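Local coordinates for protein adenosylmethionine-8-amino-7-oxononanoate aminotransferase (Methanocaldococcus jannaschii, PDB 6ZHK) that probably transfers the amino group of S-adenosyl-L-methionine to 7-keto-8-aminopelargonic acid, with pyridoxal 5'-phosphate as cofactor, in the synthesis of biotin, at residues L47-I50 with Y51-Y55; I74-A77 with I78-Q81. All blocks are in the same frame, centred on the assembly; numbering follows the deposited sequence.

Contact 1. Residues L47-I50 with Y51-Y55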
ATOM      1  N   LEU A  47      -3.208 -19.880 -15.533  1.00 13.31           N
ATOM      2  CA  LEU A  47      -4.254 -19.630 -14.551  1.00 15.03           C
ATOM      3  C   LEU A  47      -5.332 -20.700 -14.795  1.00 17.20           C
ATOM      4  O   LEU A  47      -5.733 -20.927 -15.941  1.00 17.34           O
ATOM      5  CB  LEU A  47      -4.848 -18.256 -14.888  1.00 13.80           C
ATOM      6  CG  LEU A  47      -3.849 -17.108 -14.665  1.00 14.29           C
ATOM      7  CD1 LEU A  47      -4.285 -15.826 -15.399  1.00 12.52           C
ATOM      8  CD2 LEU A  47      -3.641 -16.856 -13.145  1.00 14.33           C
ATOM      9  N   ILE A  48      -5.838 -21.304 -13.718  1.00 17.97           N
ATOM     10  CA  ILE A  48      -6.860 -22.331 -13.854  1.00 17.01           C
ATOM     11  C   ILE A  48      -8.136 -21.841 -13.189  1.00 17.80           C
ATOM     12  O   ILE A  48      -8.096 -21.492 -12.006  1.00 17.69           O
ATOM     13  CB  ILE A  48      -6.345 -23.636 -13.192  1.00 18.08           C
ATOM     14  CG1 ILE A  48      -5.017 -24.058 -13.858  1.00 23.02           C
ATOM     15  CG2 ILE A  48      -7.415 -24.736 -13.282  1.00 19.80           C
ATOM     16  CD1 ILE A  48      -4.423 -25.388 -13.343  1.00 23.08           C
ATOM     17  N   ASP A  49      -9.234 -21.792 -13.957  1.00 14.99           N
ATOM     18  CA  ASP A  49     -10.472 -21.284 -13.420  1.00 16.79           C
ATOM     19  C   ASP A  49     -11.258 -22.354 -12.669  1.00 15.69           C
ATOM     20  O   ASP A  49     -10.849 -23.507 -12.577  1.00 20.38           O
ATOM     21  CB  ASP A  49     -11.266 -20.492 -14.452  1.00 19.52           C
ATOM     22  CG  ASP A  49     -12.056 -21.354 -15.413  1.00 21.00           C
ATOM     23  OD1 ASP A  49     -11.957 -22.591 -15.284  1.00 26.26           O
ATOM     24  OD2 ASP A  49     -12.697 -20.773 -16.313  1.00 24.61           O
ATOM     25  N   ILE A  50     -12.380 -21.922 -12.122  1.00 18.22           N
ATOM     26  CA  ILE A  50     -13.203 -22.744 -11.257  1.00 20.00           C
ATOM     27  C   ILE A  50     -13.914 -23.807 -12.106  1.00 21.99           C
ATOM     28  O   ILE A  50     -14.534 -24.693 -11.518  1.00 20.72           O
ATOM     29  CB  ILE A  50     -14.225 -21.877 -10.494  1.00 19.85           C
ATOM     30  CG1 ILE A  50     -15.177 -21.123 -11.447  1.00 19.47           C
ATOM     31  CG2 ILE A  50     -13.542 -20.958  -9.446  1.00 16.16           C
ATOM     32  CD1 ILE A  50     -16.318 -20.334 -10.739  1.00 22.72           C
ATOM     33  N   TYR A  51     -13.798 -23.734 -13.442  1.00 22.54           N
ATOM     34  CA  TYR A  51     -14.322 -24.762 -14.362  1.00 25.04           C
ATOM     35  C   TYR A  51     -13.211 -25.750 -14.739  1.00 28.46           C
ATOM     36  O   TYR A  51     -13.448 -26.770 -15.398  1.00 27.01           O
ATOM     37  CB  TYR A  51     -14.987 -24.111 -15.586  1.00 27.73           C
ATOM     38  CG  TYR A  51     -16.221 -23.332 -15.214  1.00 29.67           C
ATOM     39  CD1 TYR A  51     -17.375 -23.994 -14.816  1.00 31.73           C
ATOM     40  CD2 TYR A  51     -16.166 -21.957 -15.025  1.00 31.45           C
ATOM     41  CE1 TYR A  51     -18.495 -23.311 -14.380  1.00 36.22           C
ATOM     42  CE2 TYR A  51     -17.283 -21.256 -14.609  1.00 33.89           C
ATOM     43  CZ  TYR A  51     -18.442 -21.936 -14.274  1.00 35.90           C
ATOM     44  OH  TYR A  51     -19.554 -21.278 -13.857  1.00 37.99           O
ATOM     45  N   GLY A  52     -11.986 -25.469 -14.273  1.00 19.89           N
ATOM     46  CA  GLY A  52     -10.858 -26.330 -14.544  1.00 19.54           C
ATOM     47  C   GLY A  52     -10.166 -25.973 -15.860  1.00 18.83           C
ATOM     48  O   GLY A  52      -9.289 -26.713 -16.279  1.00 19.54           O
ATOM     49  N   ASN A  53     -10.619 -24.902 -16.526  1.00 21.36           N
ATOM     50  CA  ASN A  53     -10.027 -24.440 -17.776  1.00 23.81           C
ATOM     51  C   ASN A  53      -8.704 -23.693 -17.521  1.00 21.78           C
ATOM     52  O   ASN A  53      -8.565 -22.963 -16.547  1.00 24.90           O
ATOM     53  CB  ASN A  53     -11.027 -23.518 -18.459  1.00 23.99           C
ATOM     54  CG  ASN A  53     -12.270 -24.266 -18.873  1.00 28.75           C
ATOM     55  OD1 ASN A  53     -12.167 -25.370 -19.388  1.00 29.57           O
ATOM     56  ND2 ASN A  53     -13.427 -23.731 -18.555  1.00 30.95           N
ATOM     57  N   LYS A  54      -7.740 -23.824 -18.431  1.00 18.48           N
ATOM     58  CA  LYS A  54      -6.428 -23.231 -18.274  1.00 19.67           C
ATOM     59  C   LYS A  54      -6.233 -22.098 -19.298  1.00 19.05           C
ATOM     60  O   LYS A  54      -6.680 -22.181 -20.471  1.00 20.39           O
ATOM     61  CB  LYS A  54      -5.347 -24.287 -18.553  1.00 21.75           C
ATOM     62  CG  LYS A  54      -5.314 -25.501 -17.617  1.00 25.75           C
ATOM     63  CD  LYS A  54      -4.203 -26.516 -18.031  1.00 31.52           C
ATOM     64  CE  LYS A  54      -3.985 -27.709 -17.113  1.00 36.99           C
ATOM     65  NZ  LYS A  54      -5.267 -28.402 -16.836  1.00 46.37           N
ATOM     66  N   TYR A  55      -5.603 -21.006 -18.823  1.00 16.64           N
ATOM     67  CA  TYR A  55      -5.355 -19.808 -19.605  1.00 16.77           C
ATOM     68  C   TYR A  55      -3.911 -19.372 -19.444  1.00 16.10           C
ATOM     69  O   TYR A  55      -3.445 -19.236 -18.317  1.00 15.33           O
ATOM     70  CB  TYR A  55      -6.323 -18.717 -19.155  1.00 19.24           C
ATOM     71  CG  TYR A  55      -7.756 -19.144 -19.341  1.00 20.65           C
ATOM     72  CD1 TYR A  55      -8.380 -18.985 -20.575  1.00 20.25           C
ATOM     73  CD2 TYR A  55      -8.474 -19.702 -18.300  1.00 23.17           C
ATOM     74  CE1 TYR A  55      -9.686 -19.417 -20.786  1.00 22.71           C
ATOM     75  CE2 TYR A  55      -9.797 -20.095 -18.488  1.00 21.90           C
ATOM     76  CZ  TYR A  55     -10.405 -19.926 -19.721  1.00 22.92           C
ATOM     77  OH  TYR A  55     -11.698 -20.328 -19.934  1.00 24.94           O
TER
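L47 and Y55 face each other as an antiparallel hydrogen-bonded pair, L47 N donating a hydrogen bond to Y55 O at 2.9 Å and Y55 N donating one to L47 O. I48 and K54 form the next, non-hydrogen-bonded pair. D49 N then reaches N53 O at 2.9 Å, and G52 N closes the type I turn D49-G52 on D49 O. G52 (phi 88°) and N53, opposite D49, form a G1 beta bulge; a side chain at the backbone angles of G52 would jam against the preceding carbonyl.

The side-chain bonds centre on D49. Its CG sits between the backbone N and the carbonyl carbon (chi1 80°), which turns the carboxylate in over the loop. OD1 accepts Y51 N at 2.8 Å, an Asx turn, and N53 N at 2.9 Å; the two donors arrive from opposite faces of the carboxylate plane. OD2 points elsewhere, lying at the edge of the Y51 ring and also at that of Y55, 3.7 Å from Y55 CE2.

I48 CG1 runs beside K54 CG at 4.0 Å, on the face away from L47 and Y55. At the tip I50 CG1 makes an off-centre CH-pi contact, 4.2 Å from the centroid of the Y51 ring. The hydroxyl of that ring is hydrogen-bonded to E14 of helix 10-20, and I50 also touches strand 38-43 and V96 of the second subunit.

D49 thus grips the turn through both its backbone and its carboxylate. Two main-chain N-H groups converge on OD1 of the buried D49, which would be expected to stabilise its negative charge and to hold the carboxylate against rotation in this tight beta hairpin.

Contact 2. Residues I74-A77 with I78-Q81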
ATOM      1  N   ILE A  74       9.685 -20.286  -4.201  1.00 16.12           N
ATOM      2  CA  ILE A  74       9.047 -19.114  -3.641  1.00 17.11           C
ATOM      3  C   ILE A  74       7.973 -19.595  -2.665  1.00 18.37           C
ATOM      4  O   ILE A  74       7.845 -19.065  -1.555  1.00 18.50           O
ATOM      5  CB  ILE A  74       8.454 -18.204  -4.747  1.00 16.78           C
ATOM      6  CG1 ILE A  74       9.501 -17.866  -5.813  1.00 15.13           C
ATOM      7  CG2 ILE A  74       7.914 -16.923  -4.132  1.00 17.28           C
ATOM      8  CD1 ILE A  74       8.892 -17.034  -6.956  1.00 13.59           C
ATOM      9  N   ILE A  75       7.132 -20.530  -3.129  1.00 16.46           N
ATOM     10  CA  ILE A  75       6.084 -21.086  -2.271  1.00 19.26           C
ATOM     11  C   ILE A  75       6.711 -21.665  -1.002  1.00 17.78           C
ATOM     12  O   ILE A  75       6.285 -21.378   0.128  1.00 20.00           O
ATOM     13  CB  ILE A  75       5.212 -22.125  -3.044  1.00 22.12           C
ATOM     14  CG1 ILE A  75       4.295 -21.465  -4.079  1.00 23.68           C
ATOM     15  CG2 ILE A  75       4.374 -23.022  -2.118  1.00 19.83           C
ATOM     16  CD1 ILE A  75       3.876 -22.456  -5.156  1.00 30.15           C
ATOM     17  N   GLU A  76       7.791 -22.433  -1.139  1.00 20.12           N
ATOM     18  CA  GLU A  76       8.434 -23.021   0.038  1.00 19.46           C
ATOM     19  C   GLU A  76       9.045 -21.963   0.975  1.00 21.17           C
ATOM     20  O   GLU A  76       9.046 -22.138   2.194  1.00 20.46           O
ATOM     21  CB  GLU A  76       9.403 -24.156  -0.369  1.00 21.86           C
ATOM     22  CG  GLU A  76       8.622 -25.392  -0.930  1.00 26.67           C
ATOM     23  CD  GLU A  76       7.475 -25.958  -0.071  1.00 30.97           C
ATOM     24  OE1 GLU A  76       7.731 -26.189   1.134  1.00 35.31           O
ATOM     25  OE2 GLU A  76       6.314 -26.166  -0.593  1.00 31.93           O
ATOM     26  N   ALA A  77       9.595 -20.882   0.422  1.00 17.32           N
ATOM     27  CA  ALA A  77      10.128 -19.786   1.233  1.00 16.97           C
ATOM     28  C   ALA A  77       9.042 -19.157   2.094  1.00 15.67           C
ATOM     29  O   ALA A  77       9.243 -18.893   3.286  1.00 17.37           O
ATOM     30  CB  ALA A  77      10.808 -18.766   0.386  1.00 16.99           C
ATOM     31  N   ILE A  78       7.885 -18.952   1.503  1.00 15.42           N
ATOM     32  CA  ILE A  78       6.750 -18.386   2.253  1.00 16.69           C
ATOM     33  C   ILE A  78       6.359 -19.308   3.400  1.00 15.57           C
ATOM     34  O   ILE A  78       6.126 -18.871   4.536  1.00 16.04           O
ATOM     35  CB  ILE A  78       5.580 -18.047   1.307  1.00 15.08           C
ATOM     36  CG1 ILE A  78       5.974 -16.902   0.370  1.00 17.61           C
ATOM     37  CG2 ILE A  78       4.293 -17.726   2.078  1.00 15.52           C
ATOM     38  CD1 ILE A  78       4.965 -16.643  -0.794  1.00 18.80           C
ATOM     39  N   LYS A  79       6.188 -20.607   3.090  1.00 19.68           N
ATOM     40  CA  LYS A  79       5.700 -21.554   4.081  1.00 18.72           C
ATOM     41  C   LYS A  79       6.694 -21.701   5.228  1.00 18.39           C
ATOM     42  O   LYS A  79       6.285 -21.727   6.396  1.00 18.15           O
ATOM     43  CB  LYS A  79       5.409 -22.920   3.439  1.00 22.09           C
ATOM     44  CG  LYS A  79       4.261 -22.934   2.442  1.00 26.79           C
ATOM     45  CD  LYS A  79       4.374 -24.187   1.562  1.00 29.00           C
ATOM     46  CE  LYS A  79       3.073 -24.913   1.491  1.00 28.83           C
ATOM     47  NZ  LYS A  79       3.243 -26.306   1.005  1.00 27.55           N
ATOM     48  N   ASN A  80       7.980 -21.856   4.893  1.00 17.78           N
ATOM     49  CA  ASN A  80       9.034 -21.920   5.907  1.00 19.63           C
ATOM     50  C   ASN A  80       9.092 -20.666   6.784  1.00 19.83           C
ATOM     51  O   ASN A  80       9.351 -20.776   7.992  1.00 20.91           O
ATOM     52  CB  ASN A  80      10.419 -22.197   5.309  1.00 21.89           C
ATOM     53  CG  ASN A  80      10.511 -23.615   4.751  1.00 25.81           C
ATOM     54  OD1 ASN A  80       9.731 -24.488   5.143  1.00 29.09           O
ATOM     55  ND2 ASN A  80      11.399 -23.855   3.802  1.00 25.21           N
ATOM     56  N   GLN A  81       8.930 -19.466   6.195  1.00 16.34           N
ATOM     57  CA  GLN A  81       8.921 -18.261   7.025  1.00 15.06           C
ATOM     58  C   GLN A  81       7.682 -18.239   7.944  1.00 13.77           C
ATOM     59  O   GLN A  81       7.777 -17.811   9.068  1.00 17.71           O
ATOM     60  CB  GLN A  81       8.945 -16.982   6.186  1.00 16.55           C
ATOM     61  CG  GLN A  81       9.005 -15.725   7.071  1.00 15.05           C
ATOM     62  CD  GLN A  81      10.261 -15.748   7.925  1.00 16.90           C
ATOM     63  OE1 GLN A  81      11.369 -16.088   7.495  1.00 17.93           O
ATOM     64  NE2 GLN A  81      10.112 -15.437   9.184  1.00 18.65           N
TER
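K79 and E76 meet because K79 sets CG beside its backbone N and bends its chain at chi3 (131°), while E76 bends at chi2 (-52°) to swing its carboxylate across the lysine's path. OE2 of E76 lies 3.5 Å from NZ of K79, a salt bridge whose hydrogen bond is weak, and 3.5 Å from K79 CD, so the carboxylate lies against the aliphatic chain as well. Next to it, I75 CG2 lies alongside K79 CD at 3.9 Å. The stronger partner of NZ is D83 of the second subunit.

Beneath these side chains runs regular alpha-helical bonding from residue i to i+4. K79 N meets I75 O at 3.1 Å, and N80 N meets E76 O at 2.9 Å with an N-H...O angle of 169°. I78 and Q81 are tied likewise to I74 and A77. I74, A77 and Q81 turn to helix 343-358, while I75 and I78 also reach the second subunit.

With a methionine at K79, E76 and D83 of the second subunit would probably lose the positive charge they share. The helix is held by its backbone, whereas the i to i+3 pair E76-K79 adds only a weak bond; the charge of K79 is probably shared mainly with D83 of the second subunit, a link across the dimer.

Overall arrangement
Contact 1 and contact 2 follow one another in the chain, the 47-55 hairpin first and helix 72-82 after it. Their centres lie 24 Å apart and their nearest atoms about 12 Å, so they do not touch. Both meet the second subunit of the homodimer, contact 1 also through L47, which packs on S88 of that subunit. Contact 1 is the nearer to chemistry, for the side chain of L47 is about 9 Å from that of R431, predicted to bind substrate. Contact 2 stands far from the predicted cofactor and substrate sites and from the magnesium site, and belongs to the dimer interface.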